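Local coordinates for protein iron aquisition yersiniabactin synthesis enzyme, YbtT (Escherichia coli, PDB 6BA9) that acts as a type II thioesterase of low specificity that maintains production of the metallophore yersiniabactin, probably by hydrolysing thioesters, at residues R127-R132 with I138-D143; C20-G25 with D225-I230. The protein carries 1 engineered substitution. One frame throughout, in Å; residues are numbered along the deposited sequence.

Contact 1: residues R127-R132 with I138-D143; sequences RQLSHR and IAELID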
# COMPACT_ATOMS: atom_id res chain seq x y z
N ARG A 127 10.35 -12.12 6.35
CA ARG A 127 10.35 -13.01 5.20
C ARG A 127 10.94 -12.27 4.01
O ARG A 127 10.53 -11.14 3.72
CB ARG A 127 8.93 -13.46 4.87
CG ARG A 127 8.86 -14.58 3.83
CD ARG A 127 7.51 -14.70 3.21
NE ARG A 127 6.43 -15.02 4.16
CZ ARG A 127 6.08 -16.25 4.51
NH1 ARG A 127 6.76 -17.30 4.06
NH2 ARG A 127 5.05 -16.42 5.33
N GLN A 128 11.88 -12.91 3.33
CA GLN A 128 12.58 -12.32 2.19
C GLN A 128 12.56 -13.32 1.04
O GLN A 128 12.84 -14.50 1.24
CB GLN A 128 14.02 -12.02 2.58
CG GLN A 128 14.17 -10.98 3.65
CD GLN A 128 13.97 -9.60 3.11
OE1 GLN A 128 14.53 -9.24 2.07
NE2 GLN A 128 13.18 -8.81 3.82
N LEU A 129 12.22 -12.84 -0.16
CA LEU A 129 12.04 -13.66 -1.35
C LEU A 129 13.06 -13.45 -2.46
O LEU A 129 13.28 -14.36 -3.26
CB LEU A 129 10.66 -13.41 -1.98
CG LEU A 129 9.46 -14.12 -1.34
CD1 LEU A 129 9.17 -13.54 0.03
CD2 LEU A 129 8.24 -14.02 -2.22
N SER A 130 13.64 -12.24 -2.58
CA SER A 130 14.31 -11.86 -3.82
C SER A 130 15.54 -12.70 -4.12
O SER A 130 15.96 -12.79 -5.28
CB SER A 130 14.76 -10.40 -3.78
OG SER A 130 13.67 -9.54 -3.85
N HIS A 131 16.18 -13.26 -3.10
CA HIS A 131 17.39 -14.04 -3.29
C HIS A 131 17.12 -15.49 -3.64
O HIS A 131 18.06 -16.28 -3.76
CB HIS A 131 18.22 -13.99 -2.01
CG HIS A 131 17.53 -14.59 -0.82
ND1 HIS A 131 16.43 -13.99 -0.24
CD2 HIS A 131 17.76 -15.72 -0.12
CE1 HIS A 131 16.02 -14.73 0.77
NE2 HIS A 131 16.80 -15.79 0.86
N ARG A 132 15.86 -15.88 -3.78
CA ARG A 132 15.49 -17.28 -3.95
C ARG A 132 15.28 -17.64 -5.42
O ARG A 132 14.88 -16.80 -6.24
CB ARG A 132 14.20 -17.60 -3.18
CG ARG A 132 14.27 -17.22 -1.73
CD ARG A 132 13.01 -17.65 -0.99
NE ARG A 132 13.02 -17.13 0.37
CZ ARG A 132 13.41 -17.81 1.44
NH1 ARG A 132 13.83 -19.07 1.34
NH2 ARG A 132 13.39 -17.21 2.63
N ILE A 138 8.28 -19.15 -5.34
CA ILE A 138 6.87 -19.51 -5.42
C ILE A 138 6.38 -20.13 -4.12
O ILE A 138 5.28 -19.82 -3.66
CB ILE A 138 6.62 -20.43 -6.63
CG1 ILE A 138 6.77 -19.59 -7.90
CG2 ILE A 138 5.27 -21.07 -6.54
CD1 ILE A 138 6.75 -20.38 -9.19
N ALA A 139 7.19 -20.99 -3.50
CA ALA A 139 6.77 -21.58 -2.23
C ALA A 139 6.53 -20.50 -1.18
O ALA A 139 5.54 -20.56 -0.44
CB ALA A 139 7.80 -22.58 -1.73
N GLU A 140 7.39 -19.48 -1.14
CA GLU A 140 7.17 -18.37 -0.21
C GLU A 140 5.89 -17.62 -0.54
O GLU A 140 5.13 -17.27 0.37
CB GLU A 140 8.36 -17.41 -0.21
CG GLU A 140 9.68 -18.00 0.31
CD GLU A 140 9.58 -18.46 1.75
OE1 GLU A 140 9.11 -17.68 2.60
OE2 GLU A 140 9.96 -19.62 2.05
N LEU A 141 5.64 -17.35 -1.82
CA LEU A 141 4.41 -16.66 -2.22
C LEU A 141 3.18 -17.44 -1.80
O LEU A 141 2.20 -16.85 -1.32
CB LEU A 141 4.36 -16.47 -3.73
CG LEU A 141 5.26 -15.49 -4.43
CD1 LEU A 141 4.98 -15.63 -5.90
CD2 LEU A 141 4.92 -14.10 -3.95
N ILE A 142 3.18 -18.75 -2.02
CA ILE A 142 2.03 -19.55 -1.64
C ILE A 142 1.84 -19.49 -0.13
O ILE A 142 0.71 -19.33 0.36
CB ILE A 142 2.20 -21.00 -2.16
CG1 ILE A 142 2.11 -21.03 -3.68
CG2 ILE A 142 1.15 -21.91 -1.53
CD1 ILE A 142 2.62 -22.34 -4.27
N ASP A 143 2.93 -19.58 0.62
CA ASP A 143 2.85 -19.48 2.08
C ASP A 143 2.25 -18.15 2.51
O ASP A 143 1.42 -18.11 3.43
CB ASP A 143 4.22 -19.70 2.73
CG ASP A 143 4.13 -19.82 4.23
OD1 ASP A 143 3.10 -20.32 4.73
OD2 ASP A 143 5.09 -19.45 4.91

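Contact 2: residues C20-G25 with D225-I230; sequences CPFAGG and DHFYPI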
# COMPACT_ATOMS: atom_id res chain seq x y z
N CYS A 20 -2.62 2.17 -2.21
CA CYS A 20 -1.47 1.52 -2.83
C CYS A 20 -1.47 0.03 -2.48
O CYS A 20 -1.53 -0.33 -1.29
CB CYS A 20 -0.19 2.16 -2.32
SG CYS A 20 -0.02 3.89 -2.84
N PRO A 21 -1.40 -0.86 -3.46
CA PRO A 21 -1.53 -2.29 -3.19
C PRO A 21 -0.23 -2.93 -2.71
O PRO A 21 0.86 -2.35 -2.74
CB PRO A 21 -1.95 -2.84 -4.55
CG PRO A 21 -1.25 -1.97 -5.52
CD PRO A 21 -1.36 -0.59 -4.91
N PHE A 22 -0.36 -4.18 -2.25
CA PHE A 22 0.76 -5.01 -1.86
C PHE A 22 1.51 -5.53 -3.09
O PHE A 22 1.06 -5.39 -4.24
CB PHE A 22 0.27 -6.16 -0.97
CG PHE A 22 -0.95 -6.86 -1.52
CD1 PHE A 22 -2.22 -6.55 -1.05
CD2 PHE A 22 -0.83 -7.81 -2.53
CE1 PHE A 22 -3.35 -7.19 -1.56
CE2 PHE A 22 -1.96 -8.44 -3.04
CZ PHE A 22 -3.21 -8.13 -2.56
N ALA A 23 2.68 -6.11 -2.85
CA ALA A 23 3.48 -6.68 -3.93
C ALA A 23 2.71 -7.81 -4.60
O ALA A 23 2.10 -8.65 -3.94
CB ALA A 23 4.80 -7.23 -3.37
N GLY A 24 2.73 -7.80 -5.93
CA GLY A 24 1.92 -8.71 -6.70
C GLY A 24 0.47 -8.31 -6.80
O GLY A 24 -0.31 -9.02 -7.46
N GLY A 25 0.08 -7.21 -6.17
CA GLY A 25 -1.30 -6.78 -6.23
C GLY A 25 -1.67 -6.24 -7.60
O GLY A 25 -0.83 -5.80 -8.40
N ASP A 225 -5.71 -12.02 9.12
CA ASP A 225 -4.39 -12.39 8.65
C ASP A 225 -3.86 -11.29 7.73
O ASP A 225 -4.41 -10.19 7.68
CB ASP A 225 -4.42 -13.79 8.01
CG ASP A 225 -5.24 -13.86 6.73
OD1 ASP A 225 -5.58 -12.83 6.12
OD2 ASP A 225 -5.54 -15.00 6.32
N HIS A 226 -2.80 -11.59 6.97
CA HIS A 226 -2.14 -10.55 6.17
C HIS A 226 -3.09 -9.88 5.18
O HIS A 226 -2.85 -8.74 4.76
CB HIS A 226 -0.94 -11.11 5.40
CG HIS A 226 -0.11 -10.06 4.70
ND1 HIS A 226 0.49 -9.02 5.38
CD2 HIS A 226 0.19 -9.89 3.40
CE1 HIS A 226 1.13 -8.25 4.52
NE2 HIS A 226 0.97 -8.76 3.31
N PHE A 227 -4.16 -10.55 4.76
CA PHE A 227 -5.07 -9.98 3.79
C PHE A 227 -6.29 -9.31 4.43
O PHE A 227 -7.31 -9.10 3.76
CB PHE A 227 -5.42 -11.02 2.72
CG PHE A 227 -4.22 -11.41 1.91
CD1 PHE A 227 -3.75 -10.57 0.91
CD2 PHE A 227 -3.49 -12.54 2.22
CE1 PHE A 227 -2.61 -10.89 0.19
CE2 PHE A 227 -2.35 -12.86 1.50
CZ PHE A 227 -1.92 -12.05 0.49
N TYR A 228 -6.17 -8.90 5.69
CA TYR A 228 -7.26 -8.22 6.38
C TYR A 228 -7.83 -7.01 5.63
O TYR A 228 -9.02 -6.74 5.78
CB TYR A 228 -6.90 -7.88 7.84
CG TYR A 228 -5.79 -6.86 8.03
CD1 TYR A 228 -6.04 -5.50 7.89
CD2 TYR A 228 -4.51 -7.25 8.39
CE1 TYR A 228 -5.02 -4.56 8.06
CE2 TYR A 228 -3.49 -6.33 8.57
CZ TYR A 228 -3.75 -4.99 8.40
OH TYR A 228 -2.72 -4.11 8.59
N PRO A 229 -7.08 -6.24 4.83
CA PRO A 229 -7.74 -5.10 4.17
C PRO A 229 -8.87 -5.52 3.25
O PRO A 229 -9.84 -4.76 3.06
CB PRO A 229 -6.60 -4.40 3.41
CG PRO A 229 -5.38 -4.75 4.21
CD PRO A 229 -5.61 -6.20 4.63
N ILE A 230 -8.75 -6.70 2.67
CA ILE A 230 -9.75 -7.25 1.75
C ILE A 230 -10.73 -8.15 2.49
O ILE A 230 -11.94 -7.96 2.42
CB ILE A 230 -9.04 -7.98 0.60
CG1 ILE A 230 -8.24 -6.96 -0.24
CG2 ILE A 230 -10.04 -8.74 -0.26
CD1 ILE A 230 -7.15 -7.60 -1.09

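Contact 1: residues R127-R132 with I138-D143
Glu-140 is met by three residues of the loop 127-132 at different points along its length. At its root, CB rests 3.6 Å from CG of Leu-129, where the aliphatic part of an acidic side chain suits a leucine neighbour. A bend at chi2 (-61°) then turns its carboxylate between two arginines. The guanidinium of Arg-132 stacks on this group, the planes 19° apart. Its NH1 is a long 4.0 Å from Glu-140 OE2 and no N-H points there, so the pairing is one of charge alone. The N-H groups of Arg-132 NE and NH2 instead both grip Gln-128 O, NE at 2.8 Å, which sets the rotation of the guanidinium. Arg-127 does bond: its NH1 reaches Glu-140 OE1 at 2.8 Å from above the carboxylate plane. Next, Leu-141 starts away from the loop, yet its CD2 meets CD2 of Leu-129 at 3.7 Å, and it also packs on Leu-165 and Phe-169 of helix 155-174. Asp-143, nearly a turn after Glu-140, takes Arg-127 NH1 (2.9 Å) and NH2 (3.1 Å) on OD2, both from one face of its carboxylate. Glu-200 pairs with Arg-127 NE, and Arg-199 with Asp-143 OD1. Arg-127 thus serves three acids through its three nitrogens while Arg-132 adds charge over a face of Glu-140, and this salt-bridge network over a small leucine core probably fixes the loop onto the helix that follows it.

Contact 2: residues C20-G25 with D225-I230
The ring of Phe-22 receives the edge of Phe-227 on one face and CD1 of Ile-230 at its rim, near the ring plane. The aromatic pair is T-shaped: centroids 5.4 Å apart, planes at 82°, with Phe-227 CE1 lying 3.9 Å from Phe-22 CZ and displaced from the ring centre. Ile-230 CD1 is equally close to Phe-22 CE1, the extended branch of isoleucine suiting its place by carrying a methyl to that edge. CD2 of His-226 lies over one face of Phe-227. With chi1 at 47°, Phe-22 has CG between its backbone N and carbonyl carbon, which sends the ring across to 225-230. Its carbonyl opens a type II turn to Gly-25, in which Gly-24 adopts the positive phi (78°). In the other segment, an Asx turn, Phe-227 N to Asp-225 OD1 at 3.0 Å, shapes the approach to helix 228-231. His-226 bonds Asp-198 through ND1 and touches engineered Ala-90, an arrangement consistent with a Ser-His-Asp catalytic triad whose serine Ala-90 replaces. The contact is wholly apolar: phenylalanine rings, with a face for C-H edges, join the loop after strand 16-20 to that carrying His-226, probably walling the active site.

How the contacts relate
The centres of contacts 1 and 2 are 16 Å apart, and their nearest atoms come within about 6 Å without touching. Along the chain, 20-25 comes first, then both segments of contact 1, then 225-230. Contact 2 joins loops at the ends of strands 16-20 and 216-222 of the central sheet, whereas contact 1 belongs to the helical insertion between strands 112-116 and 190-195, the place of the lid in such hydrolases. Helix 155-174 links them: its Phe-169 touches both Leu-141 and Ala-23. Glu-200 likewise pairs with Arg-127 and touches His-226, so the probable lid and the loops beside the active site share neighbours, which may link them structurally.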